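Local coordinates for protein aspartokinase (Clostridium acetobutylicum, PDB 3TVI) that probably phosphorylates the beta-carboxyl group of aspartate with ATP, opening the pathway to threonine, methionine and lysine, and binds lysine in its regulatory part, at residues 34-42 / 116-124; 48-58 / 71-79. All blocks are in the same frame, centred on the assembly; numbering follows the deposited sequence.

In the fold
Both contacts belong to the amino acid kinase domain, and their centres lie about 15 Å apart on the same side of the chain's centre. Contact 1 sets strand 33-38 of the mainly parallel central sheet against helix 109-127. Contact 2 pairs helices 51-63 and 69-85, which fall between those two elements in the sequence. Tyr79 of contact 2 joins the pair: its hydroxyl is hydrogen-bonded to Gly116 O, and its ring packs on Pro41 and Asn120 of contact 1. Each contact carries one residue predicted to bind substrate, Glu117 in contact 1 and Thr52, which faces away from helix 69-85, in contact 2, so both contacts lie beside the predicted active site.

Contact 1 of 2, residues 34-42 / 116-124; sequences KYIIPSAPG and GEYLNGVIL
Strand 34-38 runs roughly antiparallel to helix 116-124 (144°), their axes 8.3 Å apart, and just beyond the strand Ala40 and Glu117 come nearest, with their CA atoms 4.7 Å apart. This is sheet-on-helix packing in the alpha/beta fold of the amino acid kinases. Ile36 and Leu124 meet nearly at right angles, Ile36 CG2 lying 3.8 Å from Leu124 CD1, as suits branched apolar chains in a buried layer. Farther along, the Pro38 ring rests on the helix backbone, with CG 4.0 Å from Gly121 CA. Gly116 has no CB, and one would collide with Ala40 CB; instead Ala40 CB lies 3.7 Å from Gly116 C. Glu117, predicted to bind substrate, bends its chain at chi2 (-64°) and brings OE1 close to Ala40 N and CB without making a clear hydrogen bond. Ser39 OG is hydrogen-bonded to Phe9 O, tying this loop to the neighbouring strand beside the predicted ATP site. Asn120 supplies the polar clasp: while the Pro41 ring comes up to its amide from the opposite direction, it donates from ND2 to Ser39 O over 2.6 Å, at an N-H...O angle of 159° and with the oxygen close to the amide plane.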
ATOM      1  N   LYS B  34      32.443  33.736  -3.996  1.00 60.09           N
ATOM      2  CA  LYS B  34      33.542  33.836  -3.047  1.00 60.90           C
ATOM      3  C   LYS B  34      34.142  32.472  -2.661  1.00 59.64           C
ATOM      4  O   LYS B  34      35.358  32.344  -2.547  1.00 58.92           O
ATOM      5  CB  LYS B  34      33.068  34.608  -1.804  1.00 63.19           C
ATOM      6  CG  LYS B  34      32.656  36.048  -2.115  1.00 65.49           C
ATOM      7  CD  LYS B  34      32.462  36.902  -0.869  1.00 67.79           C
ATOM      8  CE  LYS B  34      33.389  38.129  -0.840  1.00 71.43           C
ATOM      9  NZ  LYS B  34      33.266  39.089  -1.986  1.00 73.61           N
ATOM     10  N   TYR B  35      33.306  31.449  -2.491  1.00 59.06           N
ATOM     11  CA  TYR B  35      33.777  30.152  -1.977  1.00 57.86           C
ATOM     12  C   TYR B  35      33.596  28.985  -2.951  1.00 56.36           C
ATOM     13  O   TYR B  35      32.548  28.834  -3.560  1.00 58.09           O
ATOM     14  CB  TYR B  35      33.129  29.892  -0.616  1.00 57.56           C
ATOM     15  CG  TYR B  35      33.365  31.078   0.273  1.00 58.69           C
ATOM     16  CD1 TYR B  35      34.656  31.452   0.609  1.00 59.96           C
ATOM     17  CD2 TYR B  35      32.317  31.875   0.710  1.00 60.26           C
ATOM     18  CE1 TYR B  35      34.900  32.567   1.390  1.00 62.09           C
ATOM     19  CE2 TYR B  35      32.548  32.996   1.494  1.00 62.27           C
ATOM     20  CZ  TYR B  35      33.843  33.335   1.825  1.00 63.21           C
ATOM     21  OH  TYR B  35      34.096  34.436   2.591  1.00 66.02           O
ATOM     22  N   ILE B  36      34.642  28.174  -3.088  1.00 55.46           N
ATOM     23  CA  ILE B  36      34.734  27.168  -4.141  1.00 55.44           C
ATOM     24  C   ILE B  36      35.035  25.783  -3.574  1.00 55.05           C
ATOM     25  O   ILE B  36      36.029  25.597  -2.869  1.00 56.87           O
ATOM     26  CB  ILE B  36      35.854  27.519  -5.145  1.00 56.36           C
ATOM     27  CG1 ILE B  36      35.570  28.862  -5.828  1.00 57.87           C
ATOM     28  CG2 ILE B  36      36.001  26.423  -6.196  1.00 55.46           C
ATOM     29  CD1 ILE B  36      35.916  30.075  -4.990  1.00 59.42           C
ATOM     30  N   ILE B  37      34.189  24.811  -3.903  1.00 52.86           N
ATOM     31  CA  ILE B  37      34.352  23.458  -3.409  1.00 52.31           C
ATOM     32  C   ILE B  37      34.508  22.503  -4.591  1.00 52.61           C
ATOM     33  O   ILE B  37      33.579  22.361  -5.383  1.00 52.89           O
ATOM     34  CB  ILE B  37      33.138  23.038  -2.575  1.00 52.23           C
ATOM     35  CG1 ILE B  37      33.054  23.875  -1.297  1.00 53.03           C
ATOM     36  CG2 ILE B  37      33.234  21.566  -2.215  1.00 52.25           C
ATOM     37  CD1 ILE B  37      32.738  25.341  -1.513  1.00 53.56           C
ATOM     38  N   PRO B  38      35.686  21.855  -4.723  1.00 52.51           N
ATOM     39  CA  PRO B  38      35.965  20.954  -5.842  1.00 52.02           C
ATOM     40  C   PRO B  38      35.800  19.476  -5.544  1.00 51.27           C
ATOM     41  O   PRO B  38      36.062  19.029  -4.431  1.00 50.65           O
ATOM     42  CB  PRO B  38      37.442  21.216  -6.115  1.00 52.39           C
ATOM     43  CG  PRO B  38      37.996  21.464  -4.759  1.00 52.56           C
ATOM     44  CD  PRO B  38      36.917  22.164  -3.976  1.00 52.66           C
ATOM     45  N   SER B  39      35.389  18.735  -6.564  1.00 51.36           N
ATOM     46  CA  SER B  39      35.457  17.286  -6.566  1.00 52.39           C
ATOM     47  C   SER B  39      36.809  16.882  -7.120  1.00 53.07           C
ATOM     48  O   SER B  39      37.652  17.741  -7.370  1.00 53.94           O
ATOM     49  CB  SER B  39      34.371  16.722  -7.461  1.00 53.78           C
ATOM     50  OG  SER B  39      33.172  17.442  -7.252  1.00 56.77           O
ATOM     51  N   ALA B  40      37.015  15.581  -7.310  1.00 52.70           N
ATOM     52  CA  ALA B  40      38.247  15.073  -7.906  1.00 52.19           C
ATOM     53  C   ALA B  40      37.996  14.894  -9.384  1.00 52.38           C
ATOM     54  O   ALA B  40      36.844  14.781  -9.796  1.00 54.22           O
ATOM     55  CB  ALA B  40      38.651  13.757  -7.274  1.00 51.71           C
ATOM     56  N   PRO B  41      39.061  14.860 -10.194  1.00 52.49           N
ATOM     57  CA  PRO B  41      38.861  14.798 -11.632  1.00 53.35           C
ATOM     58  C   PRO B  41      38.008  13.617 -12.091  1.00 53.89           C
ATOM     59  O   PRO B  41      38.300  12.458 -11.774  1.00 54.54           O
ATOM     60  CB  PRO B  41      40.289  14.690 -12.184  1.00 53.55           C
ATOM     61  CG  PRO B  41      41.134  15.337 -11.150  1.00 53.22           C
ATOM     62  CD  PRO B  41      40.491  14.936  -9.853  1.00 53.37           C
ATOM     63  N   GLY B  42      36.962  13.933 -12.843  1.00 54.03           N
ATOM     64  CA  GLY B  42      36.092  12.927 -13.414  1.00 54.96           C
ATOM     65  C   GLY B  42      36.766  12.191 -14.540  1.00 55.49           C
ATOM     66  O   GLY B  42      37.776  12.641 -15.057  1.00 54.58           O
ATOM     67  N   GLY B 116      42.332  13.167  -3.810  1.00 59.23           N
ATOM     68  CA  GLY B 116      41.851  13.653  -5.101  1.00 59.10           C
ATOM     69  C   GLY B 116      41.259  15.052  -5.004  1.00 58.04           C
ATOM     70  O   GLY B 116      41.497  15.899  -5.863  1.00 58.20           O
ATOM     71  N   GLU B 117      40.503  15.294  -3.938  1.00 57.43           N
ATOM     72  CA  GLU B 117      39.793  16.560  -3.753  1.00 56.43           C
ATOM     73  C   GLU B 117      40.786  17.594  -3.256  1.00 55.75           C
ATOM     74  O   GLU B 117      40.831  18.720  -3.754  1.00 56.17           O
ATOM     75  CB  GLU B 117      38.646  16.432  -2.746  1.00 57.31           C
ATOM     76  CG  GLU B 117      38.124  15.025  -2.478  1.00 59.22           C
ATOM     77  CD  GLU B 117      37.501  14.356  -3.691  1.00 60.56           C
ATOM     78  OE1 GLU B 117      37.249  15.071  -4.680  1.00 62.72           O
ATOM     79  OE2 GLU B 117      37.259  13.123  -3.656  1.00 59.91           O
ATOM     80  N   TYR B 118      41.580  17.192  -2.267  1.00 54.96           N
ATOM     81  CA  TYR B 118      42.693  17.998  -1.742  1.00 53.89           C
ATOM     82  C   TYR B 118      43.592  18.572  -2.847  1.00 52.81           C
ATOM     83  O   TYR B 118      43.858  19.774  -2.871  1.00 52.28           O
ATOM     84  CB  TYR B 118      43.534  17.158  -0.764  1.00 53.42           C
ATOM     85  CG  TYR B 118      44.754  17.864  -0.237  1.00 53.44           C
ATOM     86  CD1 TYR B 118      44.679  18.679   0.881  1.00 53.51           C
ATOM     87  CD2 TYR B 118      45.987  17.727  -0.867  1.00 53.99           C
ATOM     88  CE1 TYR B 118      45.797  19.339   1.363  1.00 53.82           C
ATOM     89  CE2 TYR B 118      47.109  18.385  -0.394  1.00 54.02           C
ATOM     90  CZ  TYR B 118      47.007  19.189   0.723  1.00 54.12           C
ATOM     91  OH  TYR B 118      48.116  19.852   1.195  1.00 55.96           O
ATOM     92  N   LEU B 119      44.058  17.726  -3.758  1.00 52.10           N
ATOM     93  CA  LEU B 119      44.979  18.198  -4.788  1.00 53.49           C
ATOM     94  C   LEU B 119      44.295  19.222  -5.695  1.00 53.66           C
ATOM     95  O   LEU B 119      44.853  20.284  -5.975  1.00 54.16           O
ATOM     96  CB  LEU B 119      45.544  17.035  -5.605  1.00 54.59           C
ATOM     97  CG  LEU B 119      46.508  16.103  -4.860  1.00 55.25           C
ATOM     98  CD1 LEU B 119      46.895  14.904  -5.715  1.00 55.26           C
ATOM     99  CD2 LEU B 119      47.742  16.864  -4.419  1.00 55.15           C
ATOM    100  N   ASN B 120      43.078  18.917  -6.139  1.00 52.84           N
ATOM    101  CA  ASN B 120      42.284  19.894  -6.883  1.00 52.03           C
ATOM    102  C   ASN B 120      42.106  21.178  -6.086  1.00 51.65           C
ATOM    103  O   ASN B 120      42.089  22.281  -6.646  1.00 52.65           O
ATOM    104  CB  ASN B 120      40.910  19.321  -7.241  1.00 51.84           C
ATOM    105  CG  ASN B 120      40.929  18.523  -8.525  1.00 52.26           C
ATOM    106  OD1 ASN B 120      41.964  18.396  -9.165  1.00 53.59           O
ATOM    107  ND2 ASN B 120      39.780  17.985  -8.911  1.00 52.19           N
ATOM    108  N   GLY B 121      41.963  21.032  -4.776  1.00 49.96           N
ATOM    109  CA  GLY B 121      41.798  22.178  -3.910  1.00 49.15           C
ATOM    110  C   GLY B 121      43.001  23.080  -3.981  1.00 48.44           C
ATOM    111  O   GLY B 121      42.871  24.272  -4.201  1.00 47.97           O
ATOM    112  N   VAL B 122      44.178  22.493  -3.813  1.00 48.60           N
ATOM    113  CA  VAL B 122      45.408  23.276  -3.729  1.00 49.03           C
ATOM    114  C   VAL B 122      45.735  23.918  -5.079  1.00 49.03           C
ATOM    115  O   VAL B 122      46.241  25.039  -5.125  1.00 49.52           O
ATOM    116  CB  VAL B 122      46.590  22.434  -3.208  1.00 48.63           C
ATOM    117  CG1 VAL B 122      46.291  21.924  -1.809  1.00 48.16           C
ATOM    118  CG2 VAL B 122      46.867  21.269  -4.137  1.00 49.03           C
ATOM    119  N   ILE B 123      45.415  23.211  -6.162  1.00 48.41           N
ATOM    120  CA  ILE B 123      45.608  23.721  -7.518  1.00 48.74           C
ATOM    121  C   ILE B 123      44.687  24.903  -7.777  1.00 50.04           C
ATOM    122  O   ILE B 123      45.116  25.934  -8.297  1.00 50.90           O
ATOM    123  CB  ILE B 123      45.307  22.645  -8.579  1.00 47.72           C
ATOM    124  CG1 ILE B 123      46.351  21.538  -8.536  1.00 47.35           C
ATOM    125  CG2 ILE B 123      45.272  23.253  -9.972  1.00 47.73           C
ATOM    126  CD1 ILE B 123      46.015  20.372  -9.431  1.00 47.17           C
ATOM    127  N   LEU B 124      43.418  24.734  -7.425  1.00 50.92           N
ATOM    128  CA  LEU B 124      42.420  25.770  -7.644  1.00 52.32           C
ATOM    129  C   LEU B 124      42.664  27.019  -6.820  1.00 52.94           C
ATOM    130  O   LEU B 124      42.382  28.112  -7.280  1.00 55.19           O
ATOM    131  CB  LEU B 124      41.010  25.258  -7.338  1.00 53.10           C
ATOM    132  CG  LEU B 124      40.233  24.567  -8.460  1.00 53.93           C
ATOM    133  CD1 LEU B 124      38.745  24.900  -8.339  1.00 53.12           C
ATOM    134  CD2 LEU B 124      40.754  24.975  -9.835  1.00 54.95           C
TER

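Contact 2 of 2, residues 48-58 / 71-79; sequences DYKITDLLYLC and VFKLISQRY
Ile75 reaches across to Leu55 almost at a right angle, its CD1 against Leu55 CD2 (3.4 Å), in the buried middle of two helices that run roughly antiparallel (146°) with axes 9.8 Å apart. At one end Cys58 SG turns in beside Val71 CG1 and meets the Phe72 ring at its edge, 4.4 Å from CD1; a small, weakly polar thiol suits this apolar corner. Leu54 fills the space between Val71 and Leu74, its CG 4.2 Å from Val71 CG1. At the other end Ile51 extends CD1 over the aliphatic part of Arg78, 3.9 Å from CG, and also reaches Tyr79.

Just ahead of helix 51-58, Tyr49 takes a chi1 of 62°, CG held between the backbone N and the carbonyl carbon, which sends the ring toward Leu74 and Arg78. Tyr49 and Arg78 pass in opposite directions, OH lying 3.7 Å from Arg78 CD, and the ring and guanidinium planes are 73° apart, so they do not stack. A bend at chi2 lets the arginine's methylenes serve as packing while its charged end reaches the loops: NH1 is hydrogen-bonded to Ala15 O. Asp48 may feel a weak attraction from Arg78, beyond salt-bridge range; its salt bridge is to Arg44.

Around this pair, helix 92-104 receives Phe72 and Ile75 through Val99 and Leu96, while Tyr79 and Tyr56 pack on helix 109-127, the helix lying against strand 33-38.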
ATOM      1  N   ASP B  48      38.328   5.213 -19.142  1.00 77.48           N
ATOM      2  CA  ASP B  48      39.340   5.935 -18.372  1.00 76.17           C
ATOM      3  C   ASP B  48      39.306   5.488 -16.913  1.00 75.84           C
ATOM      4  O   ASP B  48      38.241   5.171 -16.377  1.00 76.21           O
ATOM      5  CB  ASP B  48      39.097   7.447 -18.462  1.00 74.67           C
ATOM      6  CG  ASP B  48      40.190   8.269 -17.801  1.00 73.46           C
ATOM      7  OD1 ASP B  48      41.382   7.896 -17.897  1.00 74.44           O
ATOM      8  OD2 ASP B  48      39.852   9.309 -17.196  1.00 71.33           O
ATOM      9  N   TYR B  49      40.480   5.442 -16.289  1.00 75.68           N
ATOM     10  CA  TYR B  49      40.601   5.173 -14.861  1.00 74.93           C
ATOM     11  C   TYR B  49      40.186   6.415 -14.082  1.00 74.47           C
ATOM     12  O   TYR B  49      40.391   7.537 -14.551  1.00 77.17           O
ATOM     13  CB  TYR B  49      42.039   4.807 -14.502  1.00 76.60           C
ATOM     14  CG  TYR B  49      43.035   5.905 -14.794  1.00 77.24           C
ATOM     15  CD1 TYR B  49      43.186   6.981 -13.924  1.00 77.14           C
ATOM     16  CD2 TYR B  49      43.820   5.872 -15.941  1.00 78.64           C
ATOM     17  CE1 TYR B  49      44.087   7.995 -14.190  1.00 78.91           C
ATOM     18  CE2 TYR B  49      44.728   6.876 -16.216  1.00 79.82           C
ATOM     19  CZ  TYR B  49      44.859   7.938 -15.338  1.00 80.57           C
ATOM     20  OH  TYR B  49      45.766   8.947 -15.598  1.00 83.20           O
ATOM     21  N   LYS B  50      39.622   6.208 -12.893  1.00 73.27           N
ATOM     22  CA  LYS B  50      39.155   7.298 -12.031  1.00 71.04           C
ATOM     23  C   LYS B  50      40.148   7.488 -10.892  1.00 69.13           C
ATOM     24  O   LYS B  50      40.548   6.515 -10.250  1.00 68.87           O
ATOM     25  CB  LYS B  50      37.779   6.956 -11.469  1.00 71.69           C
ATOM     26  CG  LYS B  50      37.179   8.025 -10.576  1.00 73.30           C
ATOM     27  CD  LYS B  50      35.937   7.486  -9.893  1.00 76.61           C
ATOM     28  CE  LYS B  50      35.248   8.533  -9.028  1.00 77.89           C
ATOM     29  NZ  LYS B  50      33.988   8.002  -8.422  1.00 78.46           N
ATOM     30  N   ILE B  51      40.543   8.735 -10.635  1.00 66.11           N
ATOM     31  CA  ILE B  51      41.584   9.005  -9.635  1.00 64.74           C
ATOM     32  C   ILE B  51      41.276   8.349  -8.291  1.00 64.55           C
ATOM     33  O   ILE B  51      42.014   7.462  -7.847  1.00 66.97           O
ATOM     34  CB  ILE B  51      41.790  10.513  -9.396  1.00 62.97           C
ATOM     35  CG1 ILE B  51      42.485  11.157 -10.596  1.00 63.50           C
ATOM     36  CG2 ILE B  51      42.599  10.745  -8.126  1.00 60.71           C
ATOM     37  CD1 ILE B  51      43.885  10.644 -10.855  1.00 64.34           C
ATOM     38  N   THR B  52      40.185   8.773  -7.656  1.00 61.04           N
ATOM     39  CA  THR B  52      39.860   8.305  -6.316  1.00 59.33           C
ATOM     40  C   THR B  52      39.986   6.792  -6.204  1.00 59.74           C
ATOM     41  O   THR B  52      40.508   6.286  -5.215  1.00 60.68           O
ATOM     42  CB  THR B  52      38.453   8.730  -5.896  1.00 57.91           C
ATOM     43  OG1 THR B  52      38.288  10.124  -6.163  1.00 58.03           O
ATOM     44  CG2 THR B  52      38.243   8.472  -4.418  1.00 56.83           C
ATOM     45  N   ASP B  53      39.533   6.073  -7.222  1.00 59.41           N
ATOM     46  CA  ASP B  53      39.683   4.627  -7.225  1.00 61.12           C
ATOM     47  C   ASP B  53      41.155   4.243  -7.191  1.00 61.71           C
ATOM     48  O   ASP B  53      41.555   3.374  -6.411  1.00 62.23           O
ATOM     49  CB  ASP B  53      39.014   3.999  -8.449  1.00 62.83           C
ATOM     50  CG  ASP B  53      37.498   3.961  -8.344  1.00 63.66           C
ATOM     51  OD1 ASP B  53      36.929   4.407  -7.315  1.00 61.63           O
ATOM     52  OD2 ASP B  53      36.877   3.467  -9.316  1.00 66.36           O
ATOM     53  N   LEU B  54      41.958   4.889  -8.037  1.00 61.26           N
ATOM     54  CA  LEU B  54      43.391   4.596  -8.101  1.00 61.02           C
ATOM     55  C   LEU B  54      44.077   4.919  -6.785  1.00 60.33           C
ATOM     56  O   LEU B  54      44.966   4.179  -6.349  1.00 60.78           O
ATOM     57  CB  LEU B  54      44.068   5.335  -9.261  1.00 61.43           C
ATOM     58  CG  LEU B  54      44.347   4.452 -10.486  1.00 62.91           C
ATOM     59  CD1 LEU B  54      43.082   3.719 -10.928  1.00 62.69           C
ATOM     60  CD2 LEU B  54      44.947   5.267 -11.628  1.00 61.57           C
ATOM     61  N   LEU B  55      43.660   6.009  -6.144  1.00 58.49           N
ATOM     62  CA  LEU B  55      44.138   6.297  -4.795  1.00 58.40           C
ATOM     63  C   LEU B  55      43.887   5.089  -3.875  1.00 58.70           C
ATOM     64  O   LEU B  55      44.844   4.480  -3.393  1.00 59.33           O
ATOM     65  CB  LEU B  55      43.516   7.588  -4.231  1.00 57.07           C
ATOM     66  CG  LEU B  55      44.153   8.884  -4.752  1.00 56.12           C
ATOM     67  CD1 LEU B  55      43.466  10.120  -4.189  1.00 55.15           C
ATOM     68  CD2 LEU B  55      45.635   8.921  -4.431  1.00 55.60           C
ATOM     69  N   TYR B  56      42.624   4.714  -3.672  1.00 57.59           N
ATOM     70  CA  TYR B  56      42.303   3.522  -2.882  1.00 58.53           C
ATOM     71  C   TYR B  56      43.248   2.377  -3.209  1.00 60.01           C
ATOM     72  O   TYR B  56      43.729   1.687  -2.312  1.00 61.24           O
ATOM     73  CB  TYR B  56      40.876   3.029  -3.145  1.00 58.59           C
ATOM     74  CG  TYR B  56      39.786   3.758  -2.400  1.00 57.63           C
ATOM     75  CD1 TYR B  56      39.799   3.849  -1.013  1.00 58.32           C
ATOM     76  CD2 TYR B  56      38.724   4.332  -3.083  1.00 57.04           C
ATOM     77  CE1 TYR B  56      38.788   4.508  -0.331  1.00 58.28           C
ATOM     78  CE2 TYR B  56      37.707   4.989  -2.414  1.00 56.85           C
ATOM     79  CZ  TYR B  56      37.735   5.074  -1.037  1.00 57.33           C
ATOM     80  OH  TYR B  56      36.718   5.739  -0.375  1.00 55.95           O
ATOM     81  N   LEU B  57      43.507   2.166  -4.496  1.00 59.89           N
ATOM     82  CA  LEU B  57      44.339   1.045  -4.908  1.00 61.16           C
ATOM     83  C   LEU B  57      45.759   1.162  -4.351  1.00 62.18           C
ATOM     84  O   LEU B  57      46.358   0.155  -3.968  1.00 63.36           O
ATOM     85  CB  LEU B  57      44.353   0.898  -6.431  1.00 60.79           C
ATOM     86  CG  LEU B  57      45.240  -0.226  -6.965  1.00 62.02           C
ATOM     87  CD1 LEU B  57      44.967  -1.527  -6.234  1.00 63.00           C
ATOM     88  CD2 LEU B  57      45.044  -0.407  -8.457  1.00 62.65           C
ATOM     89  N   CYS B  58      46.299   2.376  -4.286  1.00 61.71           N
ATOM     90  CA  CYS B  58      47.601   2.567  -3.648  1.00 63.26           C
ATOM     91  C   CYS B  58      47.550   2.039  -2.216  1.00 63.66           C
ATOM     92  O   CYS B  58      48.380   1.213  -1.821  1.00 64.85           O
ATOM     93  CB  CYS B  58      48.015   4.035  -3.651  1.00 62.89           C
ATOM     94  SG  CYS B  58      48.054   4.760  -5.301  1.00 63.73           S
ATOM     95  N   VAL B  71      51.356   2.811 -10.104  1.00 69.09           N
ATOM     96  CA  VAL B  71      50.031   3.426  -9.952  1.00 66.60           C
ATOM     97  C   VAL B  71      50.145   4.935  -9.780  1.00 65.38           C
ATOM     98  O   VAL B  71      49.503   5.706 -10.486  1.00 64.89           O
ATOM     99  CB  VAL B  71      49.272   2.859  -8.729  1.00 65.57           C
ATOM    100  CG1 VAL B  71      47.968   3.602  -8.503  1.00 63.51           C
ATOM    101  CG2 VAL B  71      49.005   1.373  -8.898  1.00 66.86           C
ATOM    102  N   PHE B  72      50.981   5.353  -8.841  1.00 65.12           N
ATOM    103  CA  PHE B  72      51.127   6.767  -8.536  1.00 64.34           C
ATOM    104  C   PHE B  72      51.701   7.582  -9.698  1.00 64.94           C
ATOM    105  O   PHE B  72      51.545   8.808  -9.718  1.00 64.90           O
ATOM    106  CB  PHE B  72      51.995   6.956  -7.294  1.00 64.67           C
ATOM    107  CG  PHE B  72      51.714   8.229  -6.556  1.00 64.10           C
ATOM    108  CD1 PHE B  72      50.588   8.338  -5.747  1.00 63.92           C
ATOM    109  CD2 PHE B  72      52.561   9.314  -6.667  1.00 64.38           C
ATOM    110  CE1 PHE B  72      50.317   9.506  -5.062  1.00 63.06           C
ATOM    111  CE2 PHE B  72      52.296  10.486  -5.985  1.00 64.07           C
ATOM    112  CZ  PHE B  72      51.173  10.582  -5.181  1.00 63.23           C
ATOM    113  N   LYS B  73      52.371   6.920 -10.648  1.00 65.21           N
ATOM    114  CA  LYS B  73      52.782   7.587 -11.885  1.00 65.13           C
ATOM    115  C   LYS B  73      51.560   8.256 -12.491  1.00 64.41           C
ATOM    116  O   LYS B  73      51.530   9.469 -12.692  1.00 63.70           O
ATOM    117  CB  LYS B  73      53.360   6.593 -12.891  1.00 66.70           C
ATOM    118  CG  LYS B  73      54.777   6.153 -12.584  1.00 69.12           C
ATOM    119  CD  LYS B  73      55.816   6.844 -13.461  1.00 70.50           C
ATOM    120  CE  LYS B  73      55.906   6.219 -14.850  1.00 72.44           C
ATOM    121  NZ  LYS B  73      57.168   6.578 -15.559  1.00 72.91           N
ATOM    122  N   LEU B  74      50.535   7.447 -12.733  1.00 64.14           N
ATOM    123  CA  LEU B  74      49.345   7.896 -13.429  1.00 63.05           C
ATOM    124  C   LEU B  74      48.673   9.048 -12.699  1.00 61.61           C
ATOM    125  O   LEU B  74      48.144   9.962 -13.336  1.00 61.60           O
ATOM    126  CB  LEU B  74      48.366   6.742 -13.610  1.00 63.17           C
ATOM    127  CG  LEU B  74      48.871   5.616 -14.510  1.00 64.64           C
ATOM    128  CD1 LEU B  74      47.894   4.447 -14.532  1.00 65.06           C
ATOM    129  CD2 LEU B  74      49.114   6.151 -15.910  1.00 65.70           C
ATOM    130  N   ILE B  75      48.706   9.022 -11.370  1.00 60.06           N
ATOM    131  CA  ILE B  75      48.101  10.097 -10.603  1.00 58.87           C
ATOM    132  C   ILE B  75      48.885  11.375 -10.838  1.00 59.77           C
ATOM    133  O   ILE B  75      48.332  12.387 -11.260  1.00 59.45           O
ATOM    134  CB  ILE B  75      48.048   9.791  -9.103  1.00 57.53           C
ATOM    135  CG1 ILE B  75      47.049   8.665  -8.841  1.00 57.61           C
ATOM    136  CG2 ILE B  75      47.635  11.035  -8.342  1.00 56.27           C
ATOM    137  CD1 ILE B  75      47.036   8.158  -7.416  1.00 57.51           C
ATOM    138  N   SER B  76      50.185  11.323 -10.587  1.00 61.53           N
ATOM    139  CA  SER B  76      51.009  12.511 -10.757  1.00 62.39           C
ATOM    140  C   SER B  76      50.955  12.916 -12.221  1.00 62.58           C
ATOM    141  O   SER B  76      50.853  14.097 -12.540  1.00 63.83           O
ATOM    142  CB  SER B  76      52.447  12.259 -10.317  1.00 63.30           C
ATOM    143  OG  SER B  76      53.123  11.481 -11.287  1.00 66.72           O
ATOM    144  N   GLN B  77      50.994  11.925 -13.103  1.00 62.43           N
ATOM    145  CA  GLN B  77      50.862  12.174 -14.526  1.00 63.46           C
ATOM    146  C   GLN B  77      49.587  12.955 -14.815  1.00 63.06           C
ATOM    147  O   GLN B  77      49.614  13.940 -15.551  1.00 63.91           O
ATOM    148  CB  GLN B  77      50.855  10.860 -15.288  1.00 65.20           C
ATOM    149  CG  GLN B  77      50.686  11.006 -16.785  1.00 66.86           C
ATOM    150  CD  GLN B  77      51.089   9.748 -17.529  1.00 69.82           C
ATOM    151  OE1 GLN B  77      51.940   8.973 -17.064  1.00 69.08           O
ATOM    152  NE2 GLN B  77      50.481   9.536 -18.698  1.00 71.34           N
ATOM    153  N   ARG B  78      48.482  12.517 -14.217  1.00 61.50           N
ATOM    154  CA  ARG B  78      47.197  13.189 -14.385  1.00 60.21           C
ATOM    155  C   ARG B  78      47.262  14.628 -13.915  1.00 59.63           C
ATOM    156  O   ARG B  78      46.811  15.538 -14.614  1.00 60.13           O
ATOM    157  CB  ARG B  78      46.113  12.466 -13.591  1.00 59.56           C
ATOM    158  CG  ARG B  78      44.692  12.907 -13.901  1.00 58.31           C
ATOM    159  CD  ARG B  78      44.175  12.230 -15.152  1.00 59.27           C
ATOM    160  NE  ARG B  78      42.723  12.211 -15.151  1.00 58.96           N
ATOM    161  CZ  ARG B  78      41.950  13.223 -15.516  1.00 58.71           C
ATOM    162  NH1 ARG B  78      42.473  14.367 -15.938  1.00 59.13           N
ATOM    163  NH2 ARG B  78      40.638  13.083 -15.467  1.00 59.13           N
ATOM    164  N   TYR B  79      47.814  14.824 -12.725  1.00 59.25           N
ATOM    165  CA  TYR B  79      47.848  16.143 -12.110  1.00 60.15           C
ATOM    166  C   TYR B  79      48.948  17.061 -12.659  1.00 61.99           C
ATOM    167  O   TYR B  79      48.796  18.281 -12.621  1.00 62.88           O
ATOM    168  CB  TYR B  79      47.980  16.028 -10.592  1.00 59.56           C
ATOM    169  CG  TYR B  79      46.671  15.797  -9.874  1.00 59.14           C
ATOM    170  CD1 TYR B  79      46.254  14.515  -9.527  1.00 59.53           C
ATOM    171  CD2 TYR B  79      45.850  16.862  -9.530  1.00 58.96           C
ATOM    172  CE1 TYR B  79      45.054  14.304  -8.865  1.00 58.52           C
ATOM    173  CE2 TYR B  79      44.647  16.657  -8.864  1.00 57.92           C
ATOM    174  CZ  TYR B  79      44.257  15.378  -8.536  1.00 57.38           C
ATOM    175  OH  TYR B  79      43.073  15.171  -7.880  1.00 57.15           O
TER